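Local coordinates for cell division control protein 4 (Saccharomyces cerevisiae, PDB 3V7D) that recognises phosphorylated target proteins such as the CDK inhibitor SIC1 for an SCF E3 ubiquitin ligase, which marks them for proteasomal degradation, at residues 69-72 against 73-77; 90-93 against 94-98. The protein carries 1 engineered substitution. All blocks are in the same frame, centred on the assembly; numbering follows the deposited sequence.

In the fold
Both contacts are local, each made between successive turns of one helix in the all-helical region that lies between the F-box and the WD40 beta-propeller. Interaction 1 comes first in the chain, in the early part of helix 71-81; interaction 2 follows on helix 87-106, the next helix, which precedes strand 113-118 in the chain. Their centres are about 13 Å apart, on the same side of the chain's centre. The two helices pack directly: CZ of F71 is 3.7 Å from CD1 of L91, and OD1 of N75 is 3.6 Å from CD2 of L91. Together they form part of the helical connection joining the F-box to the substrate-recognising propeller.

Interaction 1: residues 69-72 against 73-77; sequences KGFN and SLNLK
The F71 ring carries the amide of N75 over one face, where ND2 of N75 comes to 3.1 Å from CE2 of F71 and 3.3 Å from CZ of F71. CG of N75 stands above the same face, displaced toward the rim, and the ring and amide planes are inclined by 65°, so this is not a flat stack. With CG of F71 anti to the backbone N (chi1 -172°), the ring is placed to meet a side chain one turn later. The same two residues are joined through the backbone: N of N75 donates to O of F71 at 2.9 Å. Neighbouring i to i+4 bonds run from N of L74 to O of G70 and from N of L76 to O of N72. A water donates to O of K69 at 2.6 Å and accepts from N of S73, bridging the incoming chain to a helix amide. Replacing F71 with an alanine would probably open a gap beside the N75 amide and leave that group freer to turn. The buried ring also touches K57 of helix 53-62, on which L74 packs against L60; with the F71 and N75 side chains turned to helix 87-106 as well, this part of helix 71-81 touches both of these helices.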
ATOM      1  N   LYS B  69       2.440  -0.390  -9.157  1.00 53.98           N
ATOM      2  CA  LYS B  69       1.374  -1.101  -9.855  1.00 58.01           C
ATOM      3  C   LYS B  69       0.004  -0.506  -9.546  1.00 53.19           C
ATOM      4  O   LYS B  69      -0.941  -0.665 -10.316  1.00 55.69           O
ATOM      5  CB  LYS B  69       1.387  -2.594  -9.504  1.00 66.32           C
ATOM      6  CG  LYS B  69       0.630  -3.470 -10.502  1.00 75.92           C
ATOM      7  CD  LYS B  69       0.525  -4.919 -10.041  1.00 81.51           C
ATOM      8  CE  LYS B  69      -0.530  -5.088  -8.958  1.00 84.25           C
ATOM      9  NZ  LYS B  69      -1.891  -4.717  -9.444  1.00 86.18           N
ATOM     10  N   GLY B  70      -0.101   0.180  -8.414  1.00 46.37           N
ATOM     11  CA  GLY B  70      -1.368   0.744  -7.993  1.00 44.56           C
ATOM     12  C   GLY B  70      -1.557   2.170  -8.469  1.00 42.98           C
ATOM     13  O   GLY B  70      -2.632   2.748  -8.308  1.00 40.25           O
ATOM     14  N   PHE B  71      -0.512   2.728  -9.068  1.00 45.88           N
ATOM     15  CA  PHE B  71      -0.478   4.142  -9.429  1.00 48.06           C
ATOM     16  C   PHE B  71      -1.603   4.557 -10.375  1.00 48.11           C
ATOM     17  O   PHE B  71      -2.290   5.544 -10.124  1.00 42.63           O
ATOM     18  CB  PHE B  71       0.882   4.508 -10.023  1.00 48.77           C
ATOM     19  CG  PHE B  71       1.074   5.981 -10.236  1.00 55.28           C
ATOM     20  CD1 PHE B  71       0.997   6.864  -9.170  1.00 51.59           C
ATOM     21  CD2 PHE B  71       1.345   6.484 -11.497  1.00 62.48           C
ATOM     22  CE1 PHE B  71       1.178   8.221  -9.360  1.00 54.85           C
ATOM     23  CE2 PHE B  71       1.531   7.840 -11.694  1.00 65.25           C
ATOM     24  CZ  PHE B  71       1.446   8.710 -10.624  1.00 61.43           C
ATOM     25  N   ASN B  72      -1.787   3.802 -11.455  1.00 52.13           N
ATOM     26  CA  ASN B  72      -2.850   4.082 -12.416  1.00 51.13           C
ATOM     27  C   ASN B  72      -4.242   4.140 -11.789  1.00 49.93           C
ATOM     28  O   ASN B  72      -5.033   5.030 -12.101  1.00 54.59           O
ATOM     29  CB  ASN B  72      -2.829   3.064 -13.559  1.00 55.28           C
ATOM     30  CG  ASN B  72      -1.730   3.343 -14.564  1.00 62.85           C
ATOM     31  OD1 ASN B  72      -1.287   4.483 -14.714  1.00 67.51           O
ATOM     32  ND2 ASN B  72      -1.282   2.301 -15.261  1.00 60.55           N
ATOM     33  N   SER B  73      -4.541   3.192 -10.909  1.00 43.80           N
ATOM     34  CA  SER B  73      -5.826   3.181 -10.221  1.00 46.29           C
ATOM     35  C   SER B  73      -5.975   4.390  -9.293  1.00 45.14           C
ATOM     36  O   SER B  73      -7.078   4.914  -9.115  1.00 41.53           O
ATOM     37  CB  SER B  73      -6.012   1.876  -9.444  1.00 48.91           C
ATOM     38  OG  SER B  73      -6.903   2.056  -8.355  1.00 58.47           O
ATOM     39  N   LEU B  74      -4.867   4.834  -8.706  1.00 43.53           N
ATOM     40  CA  LEU B  74      -4.893   6.019  -7.852  1.00 43.02           C
ATOM     41  C   LEU B  74      -5.197   7.257  -8.681  1.00 40.88           C
ATOM     42  O   LEU B  74      -6.059   8.055  -8.319  1.00 47.53           O
ATOM     43  CB  LEU B  74      -3.569   6.215  -7.108  1.00 39.69           C
ATOM     44  CG  LEU B  74      -3.524   7.515  -6.291  1.00 38.03           C
ATOM     45  CD1 LEU B  74      -4.465   7.434  -5.095  1.00 33.75           C
ATOM     46  CD2 LEU B  74      -2.110   7.875  -5.852  1.00 34.92           C
ATOM     47  N   ASN B  75      -4.480   7.401  -9.794  1.00 40.04           N
ATOM     48  CA  ASN B  75      -4.649   8.532 -10.706  1.00 47.53           C
ATOM     49  C   ASN B  75      -6.079   8.711 -11.184  1.00 45.25           C
ATOM     50  O   ASN B  75      -6.608   9.820 -11.179  1.00 45.65           O
ATOM     51  CB  ASN B  75      -3.731   8.387 -11.918  1.00 47.60           C
ATOM     52  CG  ASN B  75      -2.492   9.235 -11.805  1.00 58.66           C
ATOM     53  OD1 ASN B  75      -2.522  10.319 -11.224  1.00 61.30           O
ATOM     54  ND2 ASN B  75      -1.387   8.747 -12.355  1.00 65.97           N
ATOM     55  N   LEU B  76      -6.693   7.608 -11.598  1.00 45.08           N
ATOM     56  CA  LEU B  76      -8.073   7.617 -12.060  1.00 46.98           C
ATOM     57  C   LEU B  76      -9.029   8.049 -10.950  1.00 48.72           C
ATOM     58  O   LEU B  76      -9.895   8.905 -11.149  1.00 50.90           O
ATOM     59  CB  LEU B  76      -8.461   6.228 -12.561  1.00 50.53           C
ATOM     60  CG  LEU B  76      -9.850   6.162 -13.189  1.00 56.82           C
ATOM     61  CD1 LEU B  76      -9.914   7.069 -14.408  1.00 57.97           C
ATOM     62  CD2 LEU B  76     -10.178   4.743 -13.561  1.00 59.41           C
ATOM     63  N   LYS B  77      -8.867   7.443  -9.779  1.00 45.36           N
ATOM     64  CA  LYS B  77      -9.643   7.806  -8.600  1.00 46.91           C
ATOM     65  C   LYS B  77      -9.504   9.301  -8.280  1.00 41.54           C
ATOM     66  O   LYS B  77     -10.482   9.970  -7.928  1.00 41.53           O
ATOM     67  CB  LYS B  77      -9.193   6.955  -7.412  1.00 59.86           C
ATOM     68  CG  LYS B  77      -9.995   7.159  -6.143  1.00 74.20           C
ATOM     69  CD  LYS B  77      -9.565   6.172  -5.059  1.00 86.32           C
ATOM     70  CE  LYS B  77      -8.957   6.871  -3.838  1.00 93.06           C
ATOM     71  NZ  LYS B  77      -8.470   5.898  -2.808  1.00 93.90           N
TER
HETATM   72  O   HOH W   1      -3.274   0.399 -10.726  1.00 56.69           O

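Interaction 2: residues 90-93 against 94-98; sequences RLRL and SFLEN
Four successive i to i+4 bonds, from N of S94, F95, L96 and E97 to O of R90, L91, R92 and L93, carry the alpha-helix through these residues. These are successive turns of helix 87-106, in the helical region between the F-box and the WD40 propeller. Of the four, the bond from N of S94 to O of R90 measures 2.9 Å and that from N of E97 to O of L93 3.1 Å. R92 and L96 run alongside each other off the same flank and meet through aliphatic carbons. The R92 chain leaves with CG anti to its N (chi1 167°) and bends at chi3, 53°, carrying the guanidinium beyond this hydrocarbon contact. Its NH2 forms a salt bridge with D89 and a hydrogen bond to a polar side chain of the other protein chain, against which L93 and L96 also pack; R50 brings a like charge close by, which the D89 carboxylate probably offsets in part. On other sides of the helix, L91 packs against L60, and the F95 ring meets F32 edge-to-face. R90 extends away from the contact, its NE donating to O of Y82. CB of S94 rests 3.4 Å from O of R90, the carbonyl that its own N-H bonds. L96 lies against the R92 carbonyl: its CG is 3.4 Å from O of R92, and its CD1 reaches CG of R92 at 4.1 Å.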
ATOM      1  N   ARG B  90      -3.307  17.078  -8.450  1.00 26.98           N
ATOM      2  CA  ARG B  90      -4.045  15.958  -7.885  1.00 31.60           C
ATOM      3  C   ARG B  90      -3.133  15.153  -6.970  1.00 36.64           C
ATOM      4  O   ARG B  90      -3.495  14.842  -5.833  1.00 33.80           O
ATOM      5  CB  ARG B  90      -4.582  15.041  -8.989  1.00 29.95           C
ATOM      6  CG  ARG B  90      -5.813  15.551  -9.712  1.00 38.42           C
ATOM      7  CD  ARG B  90      -6.141  14.671 -10.916  1.00 41.29           C
ATOM      8  NE  ARG B  90      -7.269  15.189 -11.687  1.00 45.26           N
ATOM      9  CZ  ARG B  90      -7.493  14.902 -12.966  1.00 46.64           C
ATOM     10  NH1 ARG B  90      -6.660  14.105 -13.624  1.00 47.45           N
ATOM     11  NH2 ARG B  90      -8.545  15.415 -13.593  1.00 42.47           N
ATOM     12  N   LEU B  91      -1.946  14.824  -7.475  1.00 32.50           N
ATOM     13  CA  LEU B  91      -0.989  14.016  -6.735  1.00 30.91           C
ATOM     14  C   LEU B  91      -0.448  14.753  -5.508  1.00 35.94           C
ATOM     15  O   LEU B  91      -0.212  14.142  -4.465  1.00 33.38           O
ATOM     16  CB  LEU B  91       0.162  13.578  -7.644  1.00 32.25           C
ATOM     17  CG  LEU B  91      -0.174  12.571  -8.749  1.00 33.68           C
ATOM     18  CD1 LEU B  91       1.066  12.271  -9.565  1.00 33.63           C
ATOM     19  CD2 LEU B  91      -0.755  11.277  -8.179  1.00 31.57           C
ATOM     20  N   ARG B  92      -0.250  16.061  -5.635  1.00 33.00           N
ATOM     21  CA  ARG B  92       0.202  16.867  -4.508  1.00 33.00           C
ATOM     22  C   ARG B  92      -0.864  16.908  -3.412  1.00 29.54           C
ATOM     23  O   ARG B  92      -0.562  16.702  -2.238  1.00 32.21           O
ATOM     24  CB  ARG B  92       0.583  18.289  -4.950  1.00 33.73           C
ATOM     25  CG  ARG B  92       0.772  19.270  -3.782  1.00 35.24           C
ATOM     26  CD  ARG B  92       1.461  20.567  -4.214  1.00 35.92           C
ATOM     27  NE  ARG B  92       0.795  21.196  -5.351  1.00 40.42           N
ATOM     28  CZ  ARG B  92      -0.175  22.096  -5.238  1.00 44.51           C
ATOM     29  NH1 ARG B  92      -0.588  22.475  -4.036  1.00 45.15           N
ATOM     30  NH2 ARG B  92      -0.732  22.613  -6.325  1.00 46.39           N
ATOM     31  N   LEU B  93      -2.111  17.159  -3.798  1.00 27.74           N
ATOM     32  CA  LEU B  93      -3.204  17.199  -2.827  1.00 36.34           C
ATOM     33  C   LEU B  93      -3.404  15.844  -2.145  1.00 37.75           C
ATOM     34  O   LEU B  93      -3.656  15.773  -0.942  1.00 37.83           O
ATOM     35  CB  LEU B  93      -4.509  17.668  -3.477  1.00 35.71           C
ATOM     36  CG  LEU B  93      -4.573  19.127  -3.957  1.00 49.87           C
ATOM     37  CD1 LEU B  93      -6.019  19.608  -3.993  1.00 56.74           C
ATOM     38  CD2 LEU B  93      -3.712  20.068  -3.111  1.00 44.43           C
ATOM     39  N   SER B  94      -3.291  14.774  -2.922  1.00 30.91           N
ATOM     40  CA  SER B  94      -3.385  13.430  -2.379  1.00 30.02           C
ATOM     41  C   SER B  94      -2.271  13.213  -1.363  1.00 33.71           C
ATOM     42  O   SER B  94      -2.499  12.660  -0.287  1.00 31.13           O
ATOM     43  CB  SER B  94      -3.277  12.391  -3.499  1.00 34.04           C
ATOM     44  OG  SER B  94      -3.338  11.072  -2.985  1.00 37.65           O
ATOM     45  N   PHE B  95      -1.065  13.663  -1.699  1.00 26.14           N
ATOM     46  CA  PHE B  95       0.070  13.430  -0.821  1.00 31.63           C
ATOM     47  C   PHE B  95      -0.093  14.167   0.503  1.00 33.87           C
ATOM     48  O   PHE B  95       0.160  13.606   1.571  1.00 32.04           O
ATOM     49  CB  PHE B  95       1.392  13.835  -1.471  1.00 28.13           C
ATOM     50  CG  PHE B  95       2.566  13.622  -0.573  1.00 34.02           C
ATOM     51  CD1 PHE B  95       3.208  12.392  -0.532  1.00 29.54           C
ATOM     52  CD2 PHE B  95       3.008  14.636   0.264  1.00 30.12           C
ATOM     53  CE1 PHE B  95       4.272  12.185   0.313  1.00 31.98           C
ATOM     54  CE2 PHE B  95       4.070  14.434   1.111  1.00 33.57           C
ATOM     55  CZ  PHE B  95       4.705  13.207   1.137  1.00 36.41           C
ATOM     56  N   LEU B  96      -0.502  15.428   0.421  1.00 29.37           N
ATOM     57  CA  LEU B  96      -0.650  16.262   1.608  1.00 34.06           C
ATOM     58  C   LEU B  96      -1.712  15.704   2.545  1.00 35.28           C
ATOM     59  O   LEU B  96      -1.521  15.676   3.759  1.00 39.69           O
ATOM     60  CB  LEU B  96      -0.975  17.706   1.221  1.00 34.83           C
ATOM     61  CG  LEU B  96       0.188  18.477   0.585  1.00 39.57           C
ATOM     62  CD1 LEU B  96      -0.256  19.859   0.130  1.00 35.88           C
ATOM     63  CD2 LEU B  96       1.356  18.580   1.558  1.00 42.24           C
ATOM     64  N   GLU B  97      -2.823  15.255   1.976  1.00 34.30           N
ATOM     65  CA  GLU B  97      -3.881  14.641   2.769  1.00 37.40           C
ATOM     66  C   GLU B  97      -3.383  13.358   3.438  1.00 34.64           C
ATOM     67  O   GLU B  97      -3.593  13.147   4.635  1.00 34.73           O
ATOM     68  CB  GLU B  97      -5.121  14.358   1.912  1.00 36.25           C
ATOM     69  CG  GLU B  97      -6.210  13.601   2.659  1.00 50.81           C
ATOM     70  CD  GLU B  97      -7.538  13.568   1.918  1.00 65.08           C
ATOM     71  OE1 GLU B  97      -7.537  13.605   0.670  1.00 69.73           O
ATOM     72  OE2 GLU B  97      -8.588  13.508   2.592  1.00 72.39           O
ATOM     73  N   ASN B  98      -2.704  12.513   2.669  1.00 29.37           N
ATOM     74  CA  ASN B  98      -2.185  11.260   3.206  1.00 28.75           C
ATOM     75  C   ASN B  98      -1.108  11.444   4.271  1.00 30.78           C
ATOM     76  O   ASN B  98      -1.046  10.681   5.231  1.00 31.61           O
ATOM     77  CB  ASN B  98      -1.669  10.353   2.085  1.00 27.19           C
ATOM     78  CG  ASN B  98      -2.790   9.657   1.344  1.00 39.06           C
ATOM     79  OD1 ASN B  98      -2.947   9.815   0.132  1.00 44.34           O
ATOM     80  ND2 ASN B  98      -3.587   8.885   2.073  1.00 45.48           N
TER